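Local coordinates for protein uracil-dna glycosylase (Deinococcus radiodurans, PDB 4UQM) that belongs to the uracil-DNA glycosylase superfamily and folds as a single chain around a four-stranded parallel sheet flanked by helices, here with bound nucleic acid, at residues V144-A149 / N153-K158; D62-L67 / E161-A166; K223-L228 / G234-Q239. The protein carries 1 engineered substitution. All coordinates share one frame; numbering follows the deposited sequence.

Overall arrangement
From the N terminus, residues 62-67 come first; they lead into helix 65-69 and meet helix 160-172 in interaction 2. This closes a long loop that includes strands 77-81 and 138-142 of the parallel sheet. Interaction 1 lies wholly within that loop and is a short local closure, folding residues 153-158 back on 144-149 just before helix 160-172 begins. The two contacts touch: Thr146 packs on Val63, and Val144 and Gln156 on Glu161. Interaction 3 follows in series, securing the chain beyond helix 220-230 to that helix. It lies across the chain's centre from the others, its own centre about 30 Å from that of interaction 1 and 24 Å from that of interaction 2.

Interaction 1. Residues V144-A149 / N153-K158; sequences VLTVRA and NSHQGK
The backbones come closest at Val147 and His155, their CA atoms 5.4 Å apart, where the chain, having run through 144-149, doubles back as two overlapping beta turns, a type I turn from Asn153 to Gln156 and a type II turn from His155 to Lys158. The imidazole of His155 carries much of the contact. Its ND1 shares a hydrogen bond of 2.7 Å with Thr146 OG1, which meets the ring at its edge and in its plane. Thr146 places this hydroxyl between its own backbone N and carbonyl carbon (chi1 54°), where Trp160 NE1 also bonds to it. Since His155 NE2 is bonded to Glu50 OE1, both ring nitrogens have partners and the rotation of the ring is fixed. Over one face lie Val147 CA, toward the rim, and Arg148 N, above the centre. These backbone atoms belong to strand 147-148, which pairs antiparallel with strand 56-57, while the turns opposite lead into helix 160-172. Serine suits the position before the histidine because its hydroxyl can work both ways: Ser154 OG accepts the N-H of Arg148 at 2.9 Å (145° at the hydrogen) and is bonded to Gln151 O as well. Val147 CG2 comes within 3.4 Å of the same oxygen. Arg148 NE forms a salt bridge with Glu50 OE1, the same oxygen that holds the histidine. At the other end the branched Val144 fits against the turn backbone, its CG1 3.7 Å from His155 O and its CG2 beside Gln156 CA. Between these groups a water joins the two backbones, donating to Thr146 O at 2.8 Å and accepting from His155 N at 2.9 Å.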
loop_
_atom_site.group_PDB
_atom_site.type_symbol
_atom_site.label_atom_id
_atom_site.label_comp_id
_atom_site.label_asym_id
_atom_site.label_seq_id
_atom_site.Cartn_x
_atom_site.Cartn_y
_atom_site.Cartn_z
ATOM N N VAL A 144 4.874 -5.185 4.500
ATOM C CA VAL A 144 4.986 -6.633 4.393
ATOM C C VAL A 144 3.816 -7.054 3.535
ATOM O O VAL A 144 2.694 -6.551 3.731
ATOM C CB VAL A 144 4.948 -7.267 5.828
ATOM C CG1 VAL A 144 4.584 -8.736 5.847
ATOM C CG2 VAL A 144 6.258 -6.953 6.547
ATOM N N LEU A 145 4.036 -7.974 2.565
ATOM C CA LEU A 145 3.019 -8.241 1.540
ATOM C C LEU A 145 2.259 -9.538 1.662
ATOM O O LEU A 145 1.370 -9.850 0.833
ATOM C CB LEU A 145 3.658 -8.115 0.152
ATOM C CG LEU A 145 4.174 -6.697 -0.199
ATOM C CD1 LEU A 145 4.654 -6.736 -1.631
ATOM C CD2 LEU A 145 3.073 -5.634 -0.126
ATOM N N THR A 146 2.533 -10.283 2.748
ATOM C CA THR A 146 1.723 -11.477 3.071
ATOM C C THR A 146 1.544 -11.548 4.592
ATOM O O THR A 146 2.251 -10.857 5.353
ATOM C CB THR A 146 2.434 -12.767 2.597
ATOM O OG1 THR A 146 3.761 -12.841 3.124
ATOM C CG2 THR A 146 2.470 -12.878 1.069
ATOM N N VAL A 147 0.605 -12.370 5.029
ATOM C CA VAL A 147 0.328 -12.572 6.449
ATOM C C VAL A 147 -0.317 -13.922 6.655
ATOM O O VAL A 147 -1.026 -14.432 5.796
ATOM C CB VAL A 147 -0.590 -11.450 6.960
ATOM C CG1 VAL A 147 -1.961 -11.465 6.284
ATOM C CG2 VAL A 147 -0.731 -11.490 8.475
ATOM N N ARG A 148 -0.010 -14.555 7.769
ATOM C CA ARG A 148 -0.708 -15.783 8.172
ATOM C C ARG A 148 -2.090 -15.438 8.723
ATOM O O ARG A 148 -2.262 -14.435 9.461
ATOM C CB ARG A 148 0.133 -16.513 9.232
ATOM C CG ARG A 148 -0.215 -17.946 9.486
ATOM C CD ARG A 148 0.697 -18.488 10.578
ATOM N NE ARG A 148 2.170 -18.353 10.392
ATOM C CZ ARG A 148 3.081 -18.513 11.339
ATOM N NH1 ARG A 148 2.751 -18.835 12.575
ATOM N NH2 ARG A 148 4.343 -18.381 11.078
ATOM N N ALA A 149 -3.089 -16.238 8.363
ATOM C CA ALA A 149 -4.429 -16.033 8.855
ATOM C C ALA A 149 -4.499 -15.809 10.336
ATOM O O ALA A 149 -3.841 -16.495 11.101
ATOM C CB ALA A 149 -5.321 -17.211 8.459
ATOM N N ASN A 153 0.994 -9.139 11.404
ATOM C CA ASN A 153 2.450 -8.958 11.327
ATOM C C ASN A 153 3.229 -10.267 11.509
ATOM O O ASN A 153 4.407 -10.259 11.796
ATOM C CB ASN A 153 2.952 -7.894 12.315
ATOM C CG ASN A 153 3.707 -6.805 11.641
ATOM O OD1 ASN A 153 3.662 -6.674 10.436
ATOM N ND2 ASN A 153 4.398 -5.989 12.412
ATOM N N SER A 154 2.552 -11.406 11.271
ATOM C CA SER A 154 3.191 -12.713 11.361
ATOM C C SER A 154 4.277 -12.970 10.348
ATOM O O SER A 154 5.135 -13.831 10.572
ATOM C CB SER A 154 2.163 -13.825 11.264
ATOM O OG SER A 154 1.213 -13.624 10.226
ATOM N N HIS A 155 4.277 -12.215 9.243
ATOM C CA HIS A 155 5.373 -12.308 8.279
ATOM C C HIS A 155 6.339 -11.143 8.299
ATOM O O HIS A 155 7.101 -10.943 7.383
ATOM C CB HIS A 155 4.851 -12.535 6.859
ATOM C CG HIS A 155 4.307 -13.902 6.647
ATOM N ND1 HIS A 155 3.779 -14.305 5.433
ATOM C CD2 HIS A 155 4.214 -14.972 7.464
ATOM C CE1 HIS A 155 3.415 -15.571 5.520
ATOM N NE2 HIS A 155 3.655 -15.999 6.745
ATOM N N GLN A 156 6.292 -10.343 9.373
ATOM C CA GLN A 156 7.311 -9.324 9.598
ATOM C C GLN A 156 8.691 -9.962 9.742
ATOM O O GLN A 156 8.837 -11.033 10.320
ATOM C CB GLN A 156 6.901 -8.448 10.810
ATOM C CG GLN A 156 7.748 -7.223 11.089
ATOM C CD GLN A 156 9.054 -7.542 11.712
ATOM O OE1 GLN A 156 9.200 -8.531 12.438
ATOM N NE2 GLN A 156 10.039 -6.718 11.435
ATOM N N GLY A 157 9.698 -9.293 9.199
ATOM C CA GLY A 157 11.071 -9.673 9.466
ATOM C C GLY A 157 11.558 -10.939 8.749
ATOM O O GLY A 157 12.492 -11.589 9.198
ATOM N N LYS A 158 10.934 -11.252 7.607
ATOM C CA LYS A 158 11.214 -12.467 6.824
ATOM C C LYS A 158 11.740 -12.174 5.430
ATOM O O LYS A 158 11.937 -13.110 4.648
ATOM C CB LYS A 158 9.912 -13.248 6.685
ATOM C CG LYS A 158 9.246 -13.578 8.008
ATOM C CD LYS A 158 10.161 -14.430 8.853
ATOM C CE LYS A 158 9.497 -14.927 10.111
ATOM N NZ LYS A 158 10.574 -15.569 10.946
HETATM O O HOH W 1 2.476 -10.293 8.093
#

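Interaction 2. Residues D62-L67 / E161-A166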
loop_
_atom_site.group_PDB
_atom_site.type_symbol
_atom_site.label_atom_id
_atom_site.label_comp_id
_atom_site.label_asym_id
_atom_site.label_seq_id
_atom_site.Cartn_x
_atom_site.Cartn_y
_atom_site.Cartn_z
ATOM N N ASP A 62 -2.357 -12.568 -6.115
ATOM C CA ASP A 62 -2.712 -11.198 -5.848
ATOM C C ASP A 62 -1.613 -10.423 -5.115
ATOM O O ASP A 62 -1.715 -9.189 -4.948
ATOM C CB ASP A 62 -3.973 -11.144 -4.964
ATOM C CG ASP A 62 -5.148 -11.719 -5.621
ATOM O OD1 ASP A 62 -5.248 -11.663 -6.847
ATOM O OD2 ASP A 62 -6.017 -12.274 -4.917
ATOM N N VAL A 63 -0.545 -11.096 -4.670
ATOM C CA VAL A 63 0.419 -10.453 -3.797
ATOM C C VAL A 63 0.983 -9.179 -4.367
ATOM O O VAL A 63 1.191 -8.199 -3.621
ATOM C CB VAL A 63 1.552 -11.452 -3.419
ATOM C CG1 VAL A 63 2.771 -10.777 -2.784
ATOM C CG2 VAL A 63 1.029 -12.512 -2.481
ATOM N N PHE A 64 1.264 -9.161 -5.670
ATOM C CA PHE A 64 1.932 -8.017 -6.297
ATOM C C PHE A 64 0.936 -7.106 -7.034
ATOM O O PHE A 64 1.354 -6.250 -7.850
ATOM C CB PHE A 64 3.031 -8.518 -7.234
ATOM C CG PHE A 64 4.172 -9.170 -6.505
ATOM C CD1 PHE A 64 5.148 -8.398 -5.875
ATOM C CD2 PHE A 64 4.294 -10.550 -6.435
ATOM C CE1 PHE A 64 6.197 -9.002 -5.162
ATOM C CE2 PHE A 64 5.339 -11.135 -5.733
ATOM C CZ PHE A 64 6.278 -10.355 -5.105
ATOM N N ASN A 65 -0.370 -7.221 -6.742
ATOM C CA ASN A 65 -1.350 -6.416 -7.459
ATOM C C ASN A 65 -1.177 -4.915 -7.368
ATOM O O ASN A 65 -1.560 -4.240 -8.304
ATOM C CB ASN A 65 -2.787 -6.781 -7.105
ATOM C CG ASN A 65 -3.236 -8.067 -7.792
ATOM O OD1 ASN A 65 -2.520 -8.649 -8.614
ATOM N ND2 ASN A 65 -4.387 -8.562 -7.410
ATOM N N ALA A 66 -0.670 -4.382 -6.276
ATOM C CA ALA A 66 -0.490 -2.921 -6.223
ATOM C C ALA A 66 0.398 -2.447 -7.367
ATOM O O ALA A 66 0.169 -1.370 -7.928
ATOM C CB ALA A 66 0.092 -2.481 -4.888
ATOM N N LEU A 67 1.486 -3.193 -7.651
ATOM C CA LEU A 67 2.380 -2.819 -8.756
ATOM C C LEU A 67 1.675 -2.989 -10.079
ATOM O O LEU A 67 1.915 -2.208 -10.995
ATOM C CB LEU A 67 3.633 -3.686 -8.714
ATOM C CG LEU A 67 4.402 -3.780 -7.409
ATOM C CD1 LEU A 67 5.622 -4.675 -7.603
ATOM C CD2 LEU A 67 4.806 -2.443 -6.867
ATOM N N GLU A 161 10.631 -6.651 3.937
ATOM C CA GLU A 161 11.058 -5.264 4.158
ATOM C C GLU A 161 12.161 -4.832 3.234
ATOM O O GLU A 161 12.162 -3.673 2.811
ATOM C CB GLU A 161 11.491 -5.053 5.614
ATOM C CG GLU A 161 10.361 -5.160 6.633
ATOM C CD GLU A 161 10.005 -6.564 7.106
ATOM O OE1 GLU A 161 10.534 -7.579 6.557
ATOM O OE2 GLU A 161 9.198 -6.649 8.084
ATOM N N HIS A 162 13.045 -5.748 2.834
ATOM C CA HIS A 162 14.066 -5.384 1.849
ATOM C C HIS A 162 13.404 -5.097 0.500
ATOM O O HIS A 162 13.796 -4.197 -0.216
ATOM C CB HIS A 162 15.050 -6.532 1.683
ATOM C CG HIS A 162 15.875 -6.801 2.884
ATOM N ND1 HIS A 162 16.648 -5.828 3.475
ATOM C CD2 HIS A 162 16.108 -7.943 3.568
ATOM C CE1 HIS A 162 17.306 -6.360 4.499
ATOM N NE2 HIS A 162 16.968 -7.637 4.593
ATOM N N PHE A 163 12.429 -5.910 0.138
ATOM C CA PHE A 163 11.731 -5.718 -1.140
ATOM C C PHE A 163 10.924 -4.413 -1.135
ATOM O O PHE A 163 10.992 -3.634 -2.104
ATOM C CB PHE A 163 10.811 -6.886 -1.410
ATOM C CG PHE A 163 10.039 -6.738 -2.700
ATOM C CD1 PHE A 163 10.670 -6.967 -3.913
ATOM C CD2 PHE A 163 8.724 -6.267 -2.691
ATOM C CE1 PHE A 163 9.982 -6.751 -5.104
ATOM C CE2 PHE A 163 8.030 -6.074 -3.868
ATOM C CZ PHE A 163 8.643 -6.345 -5.084
ATOM N N THR A 164 10.184 -4.147 -0.068
ATOM C CA THR A 164 9.433 -2.899 -0.052
ATOM C C THR A 164 10.346 -1.682 0.147
ATOM O O THR A 164 10.014 -0.600 -0.334
ATOM C CB THR A 164 8.245 -2.915 0.921
ATOM O OG1 THR A 164 8.718 -3.169 2.226
ATOM C CG2 THR A 164 7.245 -3.944 0.494
ATOM N N ASP A 165 11.521 -1.836 0.757
ATOM C CA ASP A 165 12.563 -0.759 0.661
ATOM C C ASP A 165 12.892 -0.449 -0.801
ATOM O O ASP A 165 13.011 0.704 -1.190
ATOM C CB ASP A 165 13.889 -1.166 1.349
ATOM C CG ASP A 165 13.853 -1.099 2.894
ATOM O OD1 ASP A 165 12.887 -0.555 3.465
ATOM O OD2 ASP A 165 14.865 -1.587 3.466
ATOM N N ALA A 166 13.085 -1.498 -1.614
ATOM C CA ALA A 166 13.426 -1.306 -3.019
ATOM C C ALA A 166 12.306 -0.607 -3.783
ATOM O O ALA A 166 12.581 0.253 -4.648
ATOM C CB ALA A 166 13.809 -2.636 -3.674
#
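Phe64 and Phe163 meet by their rings; the backbones stay well apart, with the nearest CA pair, Phe64 and Thr164, at 11.0 Å, and the long aromatic side chains span the distance. The rings form an offset edge-to-face pair, with centroids 5.6 Å apart and planes at 79°. Phe64 presents its edge toward the face of Phe163, displaced to the CE2-CZ side: its corner CE1 lies 3.6 Å from Phe163 CZ and 3.7 Å from Phe163 CE2. Different torsions produce this meeting. In Phe163, CG opposite the backbone N (chi1 179°) carries the ring toward 62-67, whereas Phe64 turns its CG away from the carbonyl carbon (chi1 -68°) and swings its ring toward helix 160-172. Val63 CG1 covers part of one face of the Phe64 ring, 3.9 Å above its plane. Leu67, one turn along, adds a methyl at the rim of the partner: its CD1 is 4.3 Å from Phe163 CZ, near the plane of that ring.

Phe64 occupies the N-cap position of helix 65-69, but its side chain has no acceptor to offer, and it serves the apolar contact instead. Within the type I turn Asp62-Asn65, Asn65 N bonds to Asp62 O at 3.0 Å, and Asn65 ND2 reaches Asp62 OD1 at 3.3 Å from above the carboxylate plane; Asn65 OD1 bonds to Arg68. Phe40 on helix 38-53 touches Phe64, Tyr39 touches Phe163, and Trp27 and Leu31 of helix 25-35 lie against Leu67. With carbon alone meeting carbon across the two segments, the attraction probably rests on dispersion, burial and the weak pull of a polarised ring C-H on a pi cloud.

Interaction 3. Residues K223-L228 / G234-Q239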
loop_
_atom_site.group_PDB
_atom_site.type_symbol
_atom_site.label_atom_id
_atom_site.label_comp_id
_atom_site.label_asym_id
_atom_site.label_seq_id
_atom_site.Cartn_x
_atom_site.Cartn_y
_atom_site.Cartn_z
ATOM N N LYS A 223 -3.774 17.171 3.077
ATOM C CA LYS A 223 -2.348 17.494 3.017
ATOM C C LYS A 223 -1.734 16.958 1.728
ATOM O O LYS A 223 -0.981 17.653 1.061
ATOM C CB LYS A 223 -1.607 16.946 4.236
ATOM C CG LYS A 223 -1.921 17.701 5.498
ATOM C CD LYS A 223 -1.340 17.009 6.699
ATOM C CE LYS A 223 -1.624 17.764 7.981
ATOM N NZ LYS A 223 -1.399 16.883 9.152
ATOM N N THR A 224 -2.135 15.733 1.326
ATOM C CA THR A 224 -1.617 15.163 0.078
ATOM C C THR A 224 -1.991 16.041 -1.121
ATOM O O THR A 224 -1.160 16.336 -1.977
ATOM C CB THR A 224 -2.160 13.724 -0.083
ATOM O OG1 THR A 224 -1.572 12.904 0.919
ATOM C CG2 THR A 224 -1.837 13.153 -1.467
ATOM N N ASN A 225 -3.257 16.424 -1.188
ATOM C CA ASN A 225 -3.724 17.192 -2.318
ATOM C C ASN A 225 -3.098 18.574 -2.384
ATOM O O ASN A 225 -2.745 19.046 -3.474
ATOM C CB ASN A 225 -5.234 17.252 -2.374
ATOM C CG ASN A 225 -5.828 15.968 -2.908
ATOM O OD1 ASN A 225 -5.113 15.103 -3.374
ATOM N ND2 ASN A 225 -7.148 15.854 -2.855
ATOM N N GLU A 226 -2.870 19.185 -1.233
ATOM C CA GLU A 226 -2.223 20.488 -1.232
ATOM C C GLU A 226 -0.774 20.378 -1.746
ATOM O O GLU A 226 -0.342 21.178 -2.571
ATOM C CB GLU A 226 -2.304 21.090 0.163
ATOM C CG GLU A 226 -1.622 22.450 0.311
ATOM C CD GLU A 226 -1.801 23.075 1.691
ATOM O OE1 GLU A 226 -2.476 22.435 2.561
ATOM O OE2 GLU A 226 -1.297 24.210 1.906
ATOM N N ALA A 227 -0.058 19.344 -1.300
ATOM C CA ALA A 227 1.299 19.121 -1.790
ATOM C C ALA A 227 1.336 18.855 -3.303
ATOM O O ALA A 227 2.225 19.340 -4.020
ATOM C CB ALA A 227 1.970 17.978 -1.027
ATOM N N LEU A 228 0.431 18.001 -3.788
ATOM C CA LEU A 228 0.388 17.725 -5.230
ATOM C C LEU A 228 0.137 19.006 -6.000
ATOM O O LEU A 228 0.823 19.300 -6.975
ATOM C CB LEU A 228 -0.660 16.685 -5.562
ATOM C CG LEU A 228 -0.343 15.270 -5.044
ATOM C CD1 LEU A 228 -1.547 14.349 -5.121
ATOM C CD2 LEU A 228 0.861 14.710 -5.791
ATOM N N GLY A 234 -1.845 17.115 -10.359
ATOM C CA GLY A 234 -3.243 17.136 -10.049
ATOM C C GLY A 234 -3.532 16.445 -8.723
ATOM O O GLY A 234 -2.849 15.496 -8.348
ATOM N N PRO A 235 -4.561 16.913 -8.044
ATOM C CA PRO A 235 -4.986 16.265 -6.799
ATOM C C PRO A 235 -5.592 14.915 -7.074
ATOM O O PRO A 235 -5.976 14.617 -8.186
ATOM C CB PRO A 235 -6.045 17.196 -6.269
ATOM C CG PRO A 235 -6.568 17.959 -7.446
ATOM C CD PRO A 235 -5.468 18.010 -8.443
ATOM N N VAL A 236 -5.625 14.115 -6.050
ATOM C CA VAL A 236 -6.382 12.872 -6.094
ATOM C C VAL A 236 -7.861 13.151 -5.883
ATOM O O VAL A 236 -8.263 13.942 -5.045
ATOM C CB VAL A 236 -5.917 11.911 -4.953
ATOM C CG1 VAL A 236 -6.781 10.639 -4.880
ATOM C CG2 VAL A 236 -4.449 11.531 -5.132
ATOM N N GLU A 237 -8.695 12.475 -6.673
ATOM C CA GLU A 237 -10.108 12.445 -6.401
ATOM C C GLU A 237 -10.388 11.321 -5.412
ATOM O O GLU A 237 -10.384 10.136 -5.779
ATOM C CB GLU A 237 -10.864 12.184 -7.687
ATOM C CG GLU A 237 -12.354 11.982 -7.486
ATOM C CD GLU A 237 -12.994 13.211 -6.941
ATOM O OE1 GLU A 237 -13.192 14.166 -7.709
ATOM O OE2 GLU A 237 -13.214 13.286 -5.731
ATOM N N TRP A 238 -10.501 11.677 -4.135
ATOM C CA TRP A 238 -10.676 10.683 -3.107
ATOM C C TRP A 238 -12.075 10.053 -3.112
ATOM O O TRP A 238 -12.256 8.929 -2.636
ATOM C CB TRP A 238 -10.341 11.260 -1.709
ATOM C CG TRP A 238 -8.895 11.672 -1.547
ATOM C CD1 TRP A 238 -8.403 12.952 -1.483
ATOM C CD2 TRP A 238 -7.761 10.799 -1.417
ATOM N NE1 TRP A 238 -7.034 12.917 -1.327
ATOM C CE2 TRP A 238 -6.617 11.610 -1.269
ATOM C CE3 TRP A 238 -7.621 9.413 -1.368
ATOM C CZ2 TRP A 238 -5.331 11.069 -1.141
ATOM C CZ3 TRP A 238 -6.342 8.887 -1.226
ATOM C CH2 TRP A 238 -5.220 9.711 -1.119
ATOM N N GLN A 239 -13.084 10.757 -3.621
ATOM C CA GLN A 239 -14.420 10.157 -3.707
ATOM C C GLN A 239 -14.406 8.889 -4.512
ATOM O O GLN A 239 -13.811 8.845 -5.562
ATOM C CB GLN A 239 -15.406 11.137 -4.348
ATOM C CG GLN A 239 -16.852 10.624 -4.354
ATOM C CD GLN A 239 -17.353 10.376 -2.932
ATOM O OE1 GLN A 239 -17.453 11.320 -2.133
ATOM N NE2 GLN A 239 -17.656 9.138 -2.612
#
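The chain that follows helix 220-230 passes beside it at Pro235 and Val236 and then leads away, and Asn225 on the helix grips the backbone of Val236 with both ends of its amide. Its CG stands anti to the carbonyl carbon (chi1 -77°), aiming the amide at Val236. Val236 N donates to Asn225 OD1 at 2.9 Å, arriving well above the carbonyl plane, while Asn225 ND2 donates to Val236 O at 3.1 Å, in that carbonyl's plane and on a lone pair. Asparagine suits the place because one short side chain supplies both acceptor and donor. Pro235 CB rests 3.6 Å from Asn225 CG. On the other flank the Trp238 indole and the amide lie alongside each other, pointing opposite ways, the planes 27° apart; Trp238 NE1 and Asn225 ND2, both donors, merely touch. Val236 CG1 lies over the centre of one indole face, 3.6 Å above it, and Thr224 CG2 approaches the ring edge at CZ2. Leu228 CD1 fills in beside Gly234 O and meets Val236 CG2 at 4.0 Å. Behind this layer Thr224 and Leu228 rest on strands 77-81 and 179-183, and Trp238 stacks edge-to-face with Phe221 of helix 220-230 and Trp133 of helix 131-134.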